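PDB 2INC: toluene, o-xylene monooxygenase oxygenase subunit from Pseudomonas stutzeri, which probably forms part of the oxygenase component of a monooxygenase that hydroxylates aromatic compounds such as toluene and o-xylene. Local coordinates for residues Lys52-Asp57 and Ile204-Gly209. Sequence-based numbering, arbitrary orientation.
Sequences KKYCFD and IAWDWG
The N-terminal end of helix 208-237, where D207 is the N-cap, meets the last turn of helix 46-56 in this all-helical chain of the ferritin clan, and Y54 and W206 carry much of the packing. CB of W206 stands over the centre of the Y54 ring, 3.5 Å from its centroid and 3° off the normal, a clear CH-pi contact; CG of K53 lies on the opposite face. With Y54 CG anti to the carbonyl carbon (chi1 -63°), the phenol crosses the W206 side chain obliquely, and Y54 OH comes 3.7 Å from W206 CD1, while the ring planes stand at 54°. The backbone closes the joint: W208 N donates to Y54 O at 2.9 Å, nearly straight and in the carbonyl plane. That same oxygen lies at the edge of the W208 indole, whose CD1 is 3.6 Å from C55 O. The next N-H group of the helix, that of G209, reaches D207 OD2 in a weak capping bond, and this oxygen also bonds S58 and E210 N. Outside the pair, W50 packs edge-to-face on both Y54 and W206, and Y134 bonds W206 O. Were Y54 replaced by an alanine, W206 CB would probably lose the aromatic face it rests on and the indole could shift more easily. Helix-end N-H groups are thus satisfied from two sources, a carbonyl of the neighbouring helix and the cap's own carboxylate, beside an aromatic cluster.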
ATOM      1  N   LYS B  52     -29.393  19.808  24.063  1.00 33.33           N
ATOM      2  CA  LYS B  52     -30.864  19.715  24.089  1.00 33.46           C
ATOM      3  C   LYS B  52     -31.505  20.898  23.408  1.00 36.06           C
ATOM      4  O   LYS B  52     -32.464  20.737  22.674  1.00 37.45           O
ATOM      5  CB  LYS B  52     -31.372  19.581  25.517  1.00 33.72           C
ATOM      6  CG  LYS B  52     -30.845  18.275  26.154  1.00 34.55           C
ATOM      7  CD  LYS B  52     -31.552  18.017  27.491  1.00 42.65           C
ATOM      8  CE  LYS B  52     -31.155  19.066  28.491  1.00 46.77           C
ATOM      9  NZ  LYS B  52     -31.683  18.653  29.831  1.00 50.73           N
ATOM     10  N   LYS B  53     -30.964  22.090  23.624  1.00 35.94           N
ATOM     11  CA  LYS B  53     -31.581  23.261  23.014  1.00 37.42           C
ATOM     12  C   LYS B  53     -31.318  23.342  21.495  1.00 38.14           C
ATOM     13  O   LYS B  53     -32.256  23.636  20.752  1.00 38.31           O
ATOM     14  CB  LYS B  53     -31.149  24.535  23.735  1.00 38.13           C
ATOM     15  CG  LYS B  53     -31.670  25.814  23.113  1.00 41.79           C
ATOM     16  CD  LYS B  53     -31.480  26.971  24.088  1.00 50.65           C
ATOM     17  CE  LYS B  53     -31.883  28.330  23.475  1.00 55.32           C
ATOM     18  NZ  LYS B  53     -33.365  28.419  23.282  1.00 59.16           N
ATOM     19  N   TYR B  54     -30.084  23.040  21.037  1.00 35.56           N
ATOM     20  CA  TYR B  54     -29.665  23.392  19.694  1.00 35.06           C
ATOM     21  C   TYR B  54     -29.628  22.184  18.772  1.00 35.04           C
ATOM     22  O   TYR B  54     -29.629  22.357  17.561  1.00 35.85           O
ATOM     23  CB  TYR B  54     -28.324  24.154  19.715  1.00 34.13           C
ATOM     24  CG  TYR B  54     -28.401  25.487  20.458  1.00 33.21           C
ATOM     25  CD1 TYR B  54     -29.373  26.433  20.151  1.00 35.13           C
ATOM     26  CD2 TYR B  54     -27.504  25.802  21.447  1.00 33.20           C
ATOM     27  CE1 TYR B  54     -29.449  27.646  20.809  1.00 33.38           C
ATOM     28  CE2 TYR B  54     -27.560  27.037  22.106  1.00 33.13           C
ATOM     29  CZ  TYR B  54     -28.538  27.937  21.764  1.00 33.54           C
ATOM     30  OH  TYR B  54     -28.595  29.148  22.403  1.00 38.39           O
ATOM     31  N   CYS B  55     -29.591  20.956  19.318  1.00 34.42           N
ATOM     32  CA  CYS B  55     -29.736  19.803  18.446  1.00 34.75           C
ATOM     33  C   CYS B  55     -31.203  19.323  18.615  1.00 35.91           C
ATOM     34  O   CYS B  55     -31.990  19.473  17.707  1.00 37.10           O
ATOM     35  CB  CYS B  55     -28.672  18.712  18.749  1.00 33.86           C
ATOM     36  SG  CYS B  55     -28.890  17.229  17.697  1.00 37.59           S
ATOM     37  N   PHE B  56     -31.565  18.821  19.805  1.00 35.45           N
ATOM     38  CA  PHE B  56     -32.843  18.121  20.009  1.00 37.78           C
ATOM     39  C   PHE B  56     -34.072  18.991  19.790  1.00 37.54           C
ATOM     40  O   PHE B  56     -35.032  18.526  19.161  1.00 37.61           O
ATOM     41  CB  PHE B  56     -32.904  17.377  21.363  1.00 37.00           C
ATOM     42  CG  PHE B  56     -31.836  16.339  21.495  1.00 38.37           C
ATOM     43  CD1 PHE B  56     -31.702  15.365  20.520  1.00 39.80           C
ATOM     44  CD2 PHE B  56     -30.936  16.354  22.544  1.00 40.34           C
ATOM     45  CE1 PHE B  56     -30.688  14.400  20.591  1.00 40.24           C
ATOM     46  CE2 PHE B  56     -29.885  15.390  22.630  1.00 39.44           C
ATOM     47  CZ  PHE B  56     -29.782  14.398  21.667  1.00 38.86           C
ATOM     48  N   ASP B  57     -34.017  20.242  20.226  1.00 37.30           N
ATOM     49  CA  ASP B  57     -35.208  21.117  20.114  1.00 38.94           C
ATOM     50  C   ASP B  57     -35.342  21.916  18.823  1.00 39.35           C
ATOM     51  O   ASP B  57     -36.209  22.820  18.735  1.00 39.68           O
ATOM     52  CB  ASP B  57     -35.270  22.058  21.276  1.00 40.40           C
ATOM     53  CG  ASP B  57     -35.567  21.344  22.567  1.00 47.10           C
ATOM     54  OD1 ASP B  57     -35.944  20.128  22.536  1.00 50.44           O
ATOM     55  OD2 ASP B  57     -35.381  21.988  23.618  1.00 51.23           O
ATOM     56  N   ILE B 204     -23.241  32.900  14.960  1.00 32.53           N
ATOM     57  CA  ILE B 204     -23.889  32.734  16.270  1.00 32.91           C
ATOM     58  C   ILE B 204     -25.296  32.156  16.184  1.00 33.69           C
ATOM     59  O   ILE B 204     -26.067  32.164  17.173  1.00 33.21           O
ATOM     60  CB  ILE B 204     -23.781  34.011  17.136  1.00 33.64           C
ATOM     61  CG1 ILE B 204     -24.568  35.170  16.530  1.00 34.94           C
ATOM     62  CG2 ILE B 204     -22.284  34.372  17.322  1.00 34.24           C
ATOM     63  CD1 ILE B 204     -24.672  36.353  17.458  1.00 37.68           C
ATOM     64  N   ALA B 205     -25.630  31.580  15.031  1.00 32.88           N
ATOM     65  CA  ALA B 205     -26.901  30.867  14.882  1.00 33.66           C
ATOM     66  C   ALA B 205     -26.692  29.393  15.344  1.00 34.52           C
ATOM     67  O   ALA B 205     -26.204  28.580  14.540  1.00 33.45           O
ATOM     68  CB  ALA B 205     -27.282  30.873  13.417  1.00 33.59           C
ATOM     69  N   TRP B 206     -27.033  29.054  16.598  1.00 33.76           N
ATOM     70  CA  TRP B 206     -26.545  27.802  17.192  1.00 34.07           C
ATOM     71  C   TRP B 206     -27.419  26.579  16.916  1.00 34.64           C
ATOM     72  O   TRP B 206     -26.962  25.433  17.026  1.00 34.17           O
ATOM     73  CB  TRP B 206     -26.326  27.930  18.702  1.00 33.59           C
ATOM     74  CG  TRP B 206     -25.549  29.094  19.144  1.00 31.69           C
ATOM     75  CD1 TRP B 206     -25.979  30.073  20.002  1.00 34.17           C
ATOM     76  CD2 TRP B 206     -24.175  29.381  18.855  1.00 33.61           C
ATOM     77  NE1 TRP B 206     -24.956  30.965  20.252  1.00 31.91           N
ATOM     78  CE2 TRP B 206     -23.838  30.561  19.562  1.00 31.99           C
ATOM     79  CE3 TRP B 206     -23.186  28.737  18.082  1.00 33.41           C
ATOM     80  CZ2 TRP B 206     -22.573  31.136  19.495  1.00 31.23           C
ATOM     81  CZ3 TRP B 206     -21.936  29.289  18.012  1.00 31.82           C
ATOM     82  CH2 TRP B 206     -21.630  30.497  18.729  1.00 31.97           C
ATOM     83  N   ASP B 207     -28.673  26.823  16.556  1.00 34.75           N
ATOM     84  CA  ASP B 207     -29.579  25.749  16.224  1.00 33.84           C
ATOM     85  C   ASP B 207     -29.024  25.028  15.012  1.00 33.79           C
ATOM     86  O   ASP B 207     -28.656  25.680  14.040  1.00 34.21           O
ATOM     87  CB  ASP B 207     -30.917  26.352  15.907  1.00 34.61           C
ATOM     88  CG  ASP B 207     -31.933  25.316  15.576  1.00 37.14           C
ATOM     89  OD1 ASP B 207     -32.733  24.990  16.468  1.00 41.85           O
ATOM     90  OD2 ASP B 207     -31.903  24.798  14.451  1.00 38.49           O
ATOM     91  N   TRP B 208     -28.959  23.701  15.041  1.00 32.72           N
ATOM     92  CA  TRP B 208     -28.265  23.017  13.951  1.00 33.22           C
ATOM     93  C   TRP B 208     -28.881  23.322  12.598  1.00 33.96           C
ATOM     94  O   TRP B 208     -28.144  23.553  11.598  1.00 34.24           O
ATOM     95  CB  TRP B 208     -28.119  21.512  14.205  1.00 32.16           C
ATOM     96  CG  TRP B 208     -29.308  20.652  13.797  1.00 33.34           C
ATOM     97  CD1 TRP B 208     -30.352  20.312  14.556  1.00 35.01           C
ATOM     98  CD2 TRP B 208     -29.539  20.085  12.502  1.00 31.75           C
ATOM     99  NE1 TRP B 208     -31.240  19.527  13.832  1.00 33.79           N
ATOM    100  CE2 TRP B 208     -30.752  19.384  12.565  1.00 33.55           C
ATOM    101  CE3 TRP B 208     -28.810  20.083  11.307  1.00 28.99           C
ATOM    102  CZ2 TRP B 208     -31.262  18.666  11.481  1.00 33.56           C
ATOM    103  CZ3 TRP B 208     -29.333  19.387  10.196  1.00 35.18           C
ATOM    104  CH2 TRP B 208     -30.558  18.709  10.299  1.00 33.87           C
ATOM    105  N   GLY B 209     -30.223  23.346  12.562  1.00 32.80           N
ATOM    106  CA  GLY B 209     -30.950  23.548  11.284  1.00 33.65           C
ATOM    107  C   GLY B 209     -30.808  24.979  10.801  1.00 33.39           C
ATOM    108  O   GLY B 209     -30.654  25.240   9.616  1.00 35.01           O
TER